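PDB 1C1L: protein (congerin I) from Conger myriaster, which binds beta-galactosides such as lactose as a homodimeric galectin, though its physiological role is not yet known. Local coordinates for residues Gln29-Ser43 and Tyr115-Ala129. Numbering follows the deposited sequence. Where two conformers were deposited one is given.
With GAL (beta-D-galactopyranose), chain B.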
ATOM      1  N   GLN A  29      16.974 -17.470   2.018  1.00  6.74           N
ATOM      2  CA  GLN A  29      17.337 -17.817   3.384  1.00  7.71           C
ATOM      3  C   GLN A  29      16.091 -17.613   4.224  1.00  7.44           C
ATOM      4  O   GLN A  29      15.600 -18.552   4.849  1.00  7.06           O
ATOM      5  CB  GLN A  29      18.447 -16.921   3.863  1.00  9.17           C
ATOM      6  CG  GLN A  29      19.803 -17.375   3.392  0.50  8.53           C
ATOM      7  CD  GLN A  29      20.911 -16.579   4.053  0.50  8.48           C
ATOM      8  OE1 GLN A  29      21.033 -15.368   3.889  0.50  8.72           O
ATOM      9  NE2 GLN A  29      21.745 -17.206   4.854  0.50  8.89           N
ATOM     10  N   ARG A  30      15.543 -16.386   4.216  1.00  6.52           N
ATOM     11  CA  ARG A  30      14.386 -16.056   5.027  1.00  5.21           C
ATOM     12  C   ARG A  30      13.829 -14.711   4.613  1.00  6.91           C
ATOM     13  O   ARG A  30      14.533 -13.960   3.936  1.00  6.52           O
ATOM     14  CB  ARG A  30      14.761 -15.958   6.512  1.00  5.86           C
ATOM     15  CG  ARG A  30      15.821 -14.886   6.819  1.00  5.96           C
ATOM     16  CD  ARG A  30      16.159 -15.021   8.285  1.00  8.33           C
ATOM     17  NE  ARG A  30      17.194 -14.088   8.697  1.00  9.47           N
ATOM     18  CZ  ARG A  30      17.088 -13.301   9.768  1.00  7.58           C
ATOM     19  NH1 ARG A  30      16.013 -13.297  10.553  1.00  6.01           N
ATOM     20  NH2 ARG A  30      18.092 -12.484  10.058  1.00  9.02           N
ATOM     21  N   PHE A  31      12.584 -14.424   4.976  1.00  6.49           N
ATOM     22  CA  PHE A  31      12.064 -13.077   4.798  1.00  6.92           C
ATOM     23  C   PHE A  31      11.050 -12.801   5.907  1.00  6.30           C
ATOM     24  O   PHE A  31      10.419 -13.722   6.445  1.00  6.22           O
ATOM     25  CB  PHE A  31      11.381 -12.895   3.418  1.00  6.88           C
ATOM     26  CG  PHE A  31       9.964 -13.428   3.305  1.00  7.40           C
ATOM     27  CD1 PHE A  31       9.754 -14.790   3.094  1.00  9.56           C
ATOM     28  CD2 PHE A  31       8.881 -12.556   3.473  1.00  8.88           C
ATOM     29  CE1 PHE A  31       8.450 -15.280   3.052  1.00 11.50           C
ATOM     30  CE2 PHE A  31       7.586 -13.060   3.429  1.00 10.63           C
ATOM     31  CZ  PHE A  31       7.367 -14.419   3.223  1.00 14.91           C
ATOM     32  N   SER A  32      10.894 -11.535   6.284  1.00  5.95           N
ATOM     33  CA  SER A  32       9.935 -11.172   7.299  1.00  6.21           C
ATOM     34  C   SER A  32       8.980 -10.063   6.902  1.00  6.34           C
ATOM     35  O   SER A  32       9.271  -9.212   6.064  1.00  6.51           O
ATOM     36  CB  SER A  32      10.660 -10.746   8.560  1.00  5.41           C
ATOM     37  OG  SER A  32      11.634  -9.741   8.289  1.00  7.43           O
ATOM     38  N   VAL A  33       7.830 -10.144   7.548  1.00  6.61           N
ATOM     39  CA  VAL A  33       6.816  -9.102   7.479  1.00  7.27           C
ATOM     40  C   VAL A  33       6.931  -8.440   8.840  1.00  7.42           C
ATOM     41  O   VAL A  33       6.914  -9.105   9.886  1.00  7.75           O
ATOM     42  CB  VAL A  33       5.396  -9.679   7.326  1.00  7.08           C
ATOM     43  CG1 VAL A  33       4.379  -8.554   7.343  1.00 10.09           C
ATOM     44  CG2 VAL A  33       5.298 -10.455   6.017  1.00  8.56           C
ATOM     45  N   ASN A  34       7.081  -7.118   8.825  1.00  7.55           N
ATOM     46  CA  ASN A  34       7.269  -6.343  10.035  1.00  7.11           C
ATOM     47  C   ASN A  34       6.232  -5.237  10.144  1.00  8.20           C
ATOM     48  O   ASN A  34       6.119  -4.442   9.213  1.00  7.77           O
ATOM     49  CB  ASN A  34       8.642  -5.685  10.028  1.00  7.63           C
ATOM     50  CG  ASN A  34       9.732  -6.705   9.786  1.00  9.38           C
ATOM     51  OD1 ASN A  34      10.172  -7.408  10.698  1.00 11.12           O
ATOM     52  ND2 ASN A  34      10.159  -6.883   8.542  1.00  8.48           N
ATOM     53  N   VAL A  35       5.447  -5.193  11.224  1.00  7.31           N
ATOM     54  CA  VAL A  35       4.524  -4.085  11.468  1.00  8.90           C
ATOM     55  C   VAL A  35       4.781  -3.501  12.849  1.00  8.58           C
ATOM     56  O   VAL A  35       5.079  -4.202  13.838  1.00  7.66           O
ATOM     57  CB  VAL A  35       3.002  -4.474  11.418  1.00 10.32           C
ATOM     58  CG1 VAL A  35       2.624  -4.724   9.974  1.00 13.65           C
ATOM     59  CG2 VAL A  35       2.686  -5.700  12.262  1.00 11.53           C
ATOM     60  N   GLY A  36       4.689  -2.184  12.922  1.00  8.18           N
ATOM     61  CA  GLY A  36       4.899  -1.510  14.174  1.00  9.01           C
ATOM     62  C   GLY A  36       4.927  -0.020  13.957  1.00 11.46           C
ATOM     63  O   GLY A  36       4.212   0.517  13.105  1.00 10.41           O
ATOM     64  N   GLU A  37       5.786   0.643  14.714  1.00 12.89           N
ATOM     65  CA  GLU A  37       5.926   2.085  14.617  1.00 17.42           C
ATOM     66  C   GLU A  37       7.080   2.481  13.699  1.00 17.23           C
ATOM     67  O   GLU A  37       7.078   3.547  13.087  1.00 17.15           O
ATOM     68  CB  GLU A  37       6.186   2.675  15.971  1.00 20.46           C
ATOM     69  CG  GLU A  37       5.222   2.482  17.154  1.00 27.25           C
ATOM     70  CD  GLU A  37       5.724   3.225  18.386  1.00 31.66           C
ATOM     71  OE1 GLU A  37       6.933   3.321  18.591  1.00 34.51           O
ATOM     72  OE2 GLU A  37       4.908   3.722  19.154  1.00 34.88           O
ATOM     73  N   SER A  38       8.090   1.635  13.576  1.00 17.37           N
ATOM     74  CA  SER A  38       9.271   1.926  12.783  1.00 17.71           C
ATOM     75  C   SER A  38      10.040   0.621  12.689  1.00 18.26           C
ATOM     76  O   SER A  38       9.708  -0.327  13.403  1.00 16.03           O
ATOM     77  CB  SER A  38      10.140   2.992  13.478  1.00 17.48           C
ATOM     78  OG  SER A  38      10.715   2.609  14.735  1.00 18.52           O
ATOM     79  N   MET A  39      11.127   0.594  11.918  1.00 19.93           N
ATOM     80  CA  MET A  39      11.999  -0.566  11.808  1.00 22.98           C
ATOM     81  C   MET A  39      12.548  -0.959  13.184  1.00 21.93           C
ATOM     82  O   MET A  39      12.871  -2.115  13.460  1.00 23.19           O
ATOM     83  CB  MET A  39      13.193  -0.270  10.894  1.00 28.99           C
ATOM     84  CG  MET A  39      12.905   0.126   9.460  1.00 37.33           C
ATOM     85  SD  MET A  39      14.378   0.601   8.533  1.00 47.14           S
ATOM     86  CE  MET A  39      14.940  -0.993   8.044  1.00 45.10           C
ATOM     87  N   ASN A  40      12.717   0.004  14.089  1.00 19.33           N
ATOM     88  CA  ASN A  40      13.228  -0.286  15.419  1.00 18.12           C
ATOM     89  C   ASN A  40      12.220  -0.652  16.474  1.00 15.41           C
ATOM     90  O   ASN A  40      12.588  -1.185  17.517  1.00 13.75           O
ATOM     91  CB  ASN A  40      14.032   0.884  15.942  1.00 22.44           C
ATOM     92  CG  ASN A  40      15.501   0.685  15.662  1.00 28.53           C
ATOM     93  OD1 ASN A  40      16.344   0.759  16.548  1.00 33.58           O
ATOM     94  ND2 ASN A  40      15.900   0.373  14.433  1.00 29.29           N
ATOM     95  N   SER A  41      10.946  -0.387  16.213  1.00 12.27           N
ATOM     96  CA  SER A  41       9.950  -0.609  17.225  1.00 11.00           C
ATOM     97  C   SER A  41       8.837  -1.345  16.494  1.00 10.49           C
ATOM     98  O   SER A  41       7.988  -0.781  15.779  1.00  9.97           O
ATOM     99  CB  SER A  41       9.562   0.763  17.753  1.00 12.21           C
ATOM    100  OG  SER A  41       8.820   0.616  18.938  1.00 16.09           O
ATOM    101  N   LEU A  42       8.874  -2.665  16.653  1.00  8.04           N
ATOM    102  CA  LEU A  42       7.983  -3.545  15.933  1.00  7.55           C
ATOM    103  C   LEU A  42       7.073  -4.332  16.853  1.00  8.70           C
ATOM    104  O   LEU A  42       7.568  -4.971  17.797  1.00  8.63           O
ATOM    105  CB  LEU A  42       8.808  -4.522  15.100  1.00  8.80           C
ATOM    106  CG  LEU A  42       9.715  -3.940  14.027  1.00  7.82           C
ATOM    107  CD1 LEU A  42      10.557  -5.046  13.436  1.00 11.39           C
ATOM    108  CD2 LEU A  42       8.872  -3.264  12.958  1.00 10.21           C
ATOM    109  N   SER A  43       5.751  -4.288  16.629  1.00  7.39           N
ATOM    110  CA  SER A  43       4.831  -5.136  17.375  1.00  7.15           C
ATOM    111  C   SER A  43       4.841  -6.563  16.827  1.00  6.96           C
ATOM    112  O   SER A  43       4.603  -7.509  17.583  1.00  7.66           O
ATOM    113  CB  SER A  43       3.410  -4.583  17.303  1.00  6.91           C
ATOM    114  OG  SER A  43       3.295  -3.458  18.153  1.00  8.05           O
ATOM    115  N   TYR A 115       2.499  -4.759  23.256  1.00  8.63           N
ATOM    116  CA  TYR A 115       2.547  -3.355  23.613  1.00  8.96           C
ATOM    117  C   TYR A 115       1.172  -2.684  23.618  1.00  9.62           C
ATOM    118  O   TYR A 115       1.100  -1.460  23.662  1.00 12.00           O
ATOM    119  CB  TYR A 115       3.521  -2.648  22.648  1.00  8.67           C
ATOM    120  CG  TYR A 115       4.842  -3.401  22.500  1.00  9.45           C
ATOM    121  CD1 TYR A 115       5.551  -3.821  23.632  1.00  9.52           C
ATOM    122  CD2 TYR A 115       5.297  -3.715  21.225  1.00  9.71           C
ATOM    123  CE1 TYR A 115       6.717  -4.572  23.474  1.00  9.40           C
ATOM    124  CE2 TYR A 115       6.460  -4.461  21.064  1.00 10.81           C
ATOM    125  CZ  TYR A 115       7.154  -4.885  22.196  1.00 10.57           C
ATOM    126  OH  TYR A 115       8.285  -5.647  22.050  1.00 11.74           O
ATOM    127  N   SER A 116       0.082  -3.447  23.592  1.00 11.03           N
ATOM    128  CA  SER A 116      -1.275  -2.898  23.606  1.00 12.68           C
ATOM    129  C   SER A 116      -1.515  -1.780  22.593  1.00 13.70           C
ATOM    130  O   SER A 116      -2.023  -0.691  22.864  1.00 14.03           O
ATOM    131  CB  SER A 116      -1.595  -2.429  25.030  1.00 13.64           C
ATOM    132  OG  SER A 116      -1.526  -3.558  25.899  1.00 17.21           O
ATOM    133  N   LYS A 117      -1.162  -2.100  21.363  1.00 12.70           N
ATOM    134  CA  LYS A 117      -1.294  -1.174  20.259  1.00 14.11           C
ATOM    135  C   LYS A 117      -2.685  -1.254  19.669  1.00 12.50           C
ATOM    136  O   LYS A 117      -3.282  -2.321  19.599  1.00 11.24           O
ATOM    137  CB  LYS A 117      -0.278  -1.481  19.171  1.00 14.11           C
ATOM    138  CG  LYS A 117       1.149  -1.262  19.635  1.00 17.77           C
ATOM    139  CD  LYS A 117       1.281   0.183  20.075  1.00 20.81           C
ATOM    140  CE  LYS A 117       2.741   0.511  20.173  1.00 25.12           C
ATOM    141  NZ  LYS A 117       2.843   1.935  20.397  1.00 30.48           N
ATOM    142  N   GLU A 118      -3.217  -0.093  19.299  1.00 14.49           N
ATOM    143  CA  GLU A 118      -4.506  -0.014  18.642  1.00 16.07           C
ATOM    144  C   GLU A 118      -4.420   0.598  17.254  1.00 15.62           C
ATOM    145  O   GLU A 118      -5.435   0.699  16.560  1.00 16.66           O
ATOM    146  CB  GLU A 118      -5.454   0.810  19.493  1.00 18.25           C
ATOM    147  CG  GLU A 118      -5.850  -0.025  20.697  1.00 23.24           C
ATOM    148  CD  GLU A 118      -6.746   0.667  21.696  1.00 26.66           C
ATOM    149  OE1 GLU A 118      -6.414   1.758  22.156  1.00 29.05           O
ATOM    150  OE2 GLU A 118      -7.776   0.088  22.016  1.00 28.97           O
ATOM    151  N   PHE A 119      -3.223   1.009  16.850  1.00 14.42           N
ATOM    152  CA  PHE A 119      -2.969   1.599  15.549  1.00 13.82           C
ATOM    153  C   PHE A 119      -1.507   1.280  15.224  1.00 12.54           C
ATOM    154  O   PHE A 119      -0.654   1.389  16.122  1.00 13.04           O
ATOM    155  CB  PHE A 119      -3.194   3.121  15.606  1.00 14.31           C
ATOM    156  CG  PHE A 119      -2.785   3.801  14.311  1.00 15.66           C
ATOM    157  CD1 PHE A 119      -3.468   3.512  13.127  1.00 15.32           C
ATOM    158  CD2 PHE A 119      -1.676   4.650  14.293  1.00 14.82           C
ATOM    159  CE1 PHE A 119      -3.030   4.062  11.932  1.00 18.00           C
ATOM    160  CE2 PHE A 119      -1.244   5.195  13.088  1.00 17.58           C
ATOM    161  CZ  PHE A 119      -1.920   4.901  11.909  1.00 17.17           C
ATOM    162  N   LEU A 120      -1.191   0.870  13.994  1.00 10.56           N
ATOM    163  CA  LEU A 120       0.181   0.560  13.598  1.00 10.01           C
ATOM    164  C   LEU A 120       0.523   1.327  12.324  1.00  8.73           C
ATOM    165  O   LEU A 120      -0.046   1.024  11.269  1.00 10.05           O
ATOM    166  CB  LEU A 120       0.369  -0.923  13.314  1.00 10.81           C
ATOM    167  CG  LEU A 120       0.161  -1.866  14.490  1.00 11.97           C
ATOM    168  CD1 LEU A 120       0.178  -3.291  13.991  1.00 13.81           C
ATOM    169  CD2 LEU A 120       1.266  -1.684  15.512  1.00 12.73           C
ATOM    170  N   PRO A 121       1.391   2.339  12.364  1.00  8.89           N
ATOM    171  CA  PRO A 121       1.700   3.217  11.231  1.00  9.58           C
ATOM    172  C   PRO A 121       2.721   2.723  10.220  1.00  9.65           C
ATOM    173  O   PRO A 121       2.896   3.338   9.167  1.00  8.24           O
ATOM    174  CB  PRO A 121       2.136   4.492  11.896  1.00  9.97           C
ATOM    175  CG  PRO A 121       2.926   3.961  13.066  1.00 11.10           C
ATOM    176  CD  PRO A 121       2.013   2.864  13.579  1.00  8.95           C
ATOM    177  N   PHE A 122       3.435   1.643  10.520  1.00  9.15           N
ATOM    178  CA  PHE A 122       4.552   1.231   9.697  1.00  8.81           C
ATOM    179  C   PHE A 122       4.516  -0.238   9.290  1.00  7.98           C
ATOM    180  O   PHE A 122       4.206  -1.126  10.097  1.00  6.93           O
ATOM    181  CB  PHE A 122       5.822   1.559  10.483  1.00 10.03           C
ATOM    182  CG  PHE A 122       7.123   1.119   9.839  1.00 11.19           C
ATOM    183  CD1 PHE A 122       7.779   1.980   8.963  1.00 11.46           C
ATOM    184  CD2 PHE A 122       7.650  -0.149  10.115  1.00 11.84           C
ATOM    185  CE1 PHE A 122       8.971   1.573   8.359  1.00 13.25           C
ATOM    186  CE2 PHE A 122       8.837  -0.550   9.506  1.00 13.00           C
ATOM    187  CZ  PHE A 122       9.493   0.312   8.632  1.00 12.58           C
ATOM    188  N   LEU A 123       4.896  -0.448   8.033  1.00  7.43           N
ATOM    189  CA  LEU A 123       4.985  -1.782   7.461  1.00  7.90           C
ATOM    190  C   LEU A 123       6.253  -1.918   6.630  1.00  8.32           C
ATOM    191  O   LEU A 123       6.580  -1.029   5.829  1.00  7.92           O
ATOM    192  CB  LEU A 123       3.766  -2.056   6.560  1.00  8.52           C
ATOM    193  CG  LEU A 123       3.780  -3.300   5.633  1.00 10.16           C
ATOM    194  CD1 LEU A 123       3.702  -4.564   6.459  1.00 10.78           C
ATOM    195  CD2 LEU A 123       2.631  -3.231   4.654  1.00 10.08           C
ATOM    196  N   SER A 124       6.984  -3.027   6.806  1.00  7.88           N
ATOM    197  CA  SER A 124       8.090  -3.336   5.927  1.00  8.06           C
ATOM    198  C   SER A 124       8.162  -4.838   5.701  1.00  8.32           C
ATOM    199  O   SER A 124       7.751  -5.650   6.543  1.00  9.43           O
ATOM    200  CB  SER A 124       9.429  -2.845   6.532  1.00  8.99           C
ATOM    201  OG  SER A 124       9.901  -3.493   7.716  0.50  7.59           O
ATOM    202  N   LEU A 125       8.742  -5.202   4.580  1.00  7.43           N
ATOM    203  CA  LEU A 125       9.059  -6.577   4.296  1.00  8.18           C
ATOM    204  C   LEU A 125      10.575  -6.555   4.280  1.00  8.79           C
ATOM    205  O   LEU A 125      11.160  -5.597   3.766  1.00  9.89           O
ATOM    206  CB  LEU A 125       8.486  -6.951   2.946  1.00  8.11           C
ATOM    207  CG  LEU A 125       8.798  -8.321   2.390  0.50  9.93           C
ATOM    208  CD1 LEU A 125       7.524  -8.969   1.891  0.50  9.04           C
ATOM    209  CD2 LEU A 125       9.850  -8.180   1.315  0.50  9.61           C
ATOM    210  N   ALA A 126      11.254  -7.502   4.917  1.00  8.66           N
ATOM    211  CA  ALA A 126      12.707  -7.562   4.861  1.00  6.84           C
ATOM    212  C   ALA A 126      13.157  -8.951   4.424  1.00  6.38           C
ATOM    213  O   ALA A 126      12.416  -9.930   4.511  1.00  6.74           O
ATOM    214  CB  ALA A 126      13.330  -7.271   6.230  1.00  7.03           C
ATOM    215  N   GLY A 127      14.364  -9.045   3.890  1.00  7.38           N
ATOM    216  CA  GLY A 127      14.888 -10.347   3.525  1.00  7.93           C
ATOM    217  C   GLY A 127      14.616 -10.754   2.099  1.00  8.36           C
ATOM    218  O   GLY A 127      14.490  -9.921   1.197  1.00  8.79           O
ATOM    219  N   ASP A 128      14.523 -12.057   1.889  1.00  6.78           N
ATOM    220  CA  ASP A 128      14.507 -12.619   0.559  1.00  7.55           C
ATOM    221  C   ASP A 128      13.157 -12.749  -0.108  1.00  6.62           C
ATOM    222  O   ASP A 128      12.727 -13.850  -0.478  1.00  6.64           O
ATOM    223  CB  ASP A 128      15.230 -13.982   0.605  1.00  7.94           C
ATOM    224  CG  ASP A 128      16.640 -13.852   1.148  1.00 12.37           C
ATOM    225  OD1 ASP A 128      17.373 -12.958   0.732  1.00 12.45           O
ATOM    226  OD2 ASP A 128      16.996 -14.623   2.019  1.00 12.60           O
ATOM    227  N   ALA A 129      12.526 -11.608  -0.317  1.00  7.66           N
ATOM    228  CA  ALA A 129      11.240 -11.561  -0.975  1.00  7.55           C
ATOM    229  C   ALA A 129      10.996 -10.147  -1.474  1.00  8.06           C
ATOM    230  O   ALA A 129      11.680  -9.215  -1.059  1.00  8.63           O
ATOM    231  CB  ALA A 129      10.123 -11.937  -0.004  1.00  6.33           C
TER
HETATM  232  C1  GAL B   2      17.218 -13.280  15.382  1.00  9.28           C
HETATM  233  C2  GAL B   2      17.505 -12.718  13.989  1.00  8.00           C
HETATM  234  C3  GAL B   2      16.656 -11.472  13.726  1.00  7.43           C
HETATM  235  C4  GAL B   2      15.170 -11.755  14.011  1.00  6.15           C
HETATM  236  C5  GAL B   2      15.012 -12.377  15.392  1.00  7.37           C
HETATM  237  C6  GAL B   2      13.579 -12.769  15.685  1.00  5.80           C
HETATM  238  O2  GAL B   2      18.884 -12.382  13.902  1.00  8.83           O
HETATM  239  O3  GAL B   2      16.830 -11.077  12.375  1.00  7.71           O
HETATM  240  O4  GAL B   2      14.675 -12.634  13.014  1.00  4.59           O
HETATM  241  O5  GAL B   2      15.832 -13.565  15.518  1.00  7.19           O
HETATM  242  O6  GAL B   2      13.462 -13.287  16.986  1.00  8.41           O
HETATM  243  O   HOH W   1      20.013 -14.526   1.310  1.00 33.48           O
HETATM  244  O   HOH W   2       2.332  -4.782  20.330  1.00 10.69           O
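A chi1 of 176° turns the F122 ring away from its own backbone N and against the turn S38-S41: S38 CA sits over one face in a CH-pi contact, 3.9 Å from the ring centroid, and M39 CG reaches F122 CZ at 3.5 Å. At the far end D128 CG lies beside its own backbone N (chi1 -56°), and OD2 takes two amides, Q29 N at 2.8 Å from above the carboxylate plane and R30 N at 3.2 Å on the anti side. D128 N returns a nearly straight bond to R30 O (170°). Between these ends strands 30-35 and 122-127 run antiparallel; S32, N34 and G36 form the hydrogen-bonded pairs with A126, S124 and F122. N34 ND2 donates to S32 OG at 3.2 Å and weakly to S124 O; N34 OD1 is hydrogen-bonded to H45 ND1, and H45 NE2 bonds the galactose, making N34 second-shell. Opposite the face of S32, N34, S124 and A126, V33, V35, L123 and L125 enter the core; L123 CD1 meets V35 CG1 at 3.7 Å. K117 NZ meets E37 OE2 at 3.0 Å from above the carboxylate plane, a salt bridge. Strand 122-127 is outermost within the chain, and there F122 and L123 pair with a parallel strand of the second subunit. R30, salt-bridged to D47, donates to galactose O3 and O4, so strand 30-35 belongs to the carbohydrate-binding sheet of the galectin beta sandwich.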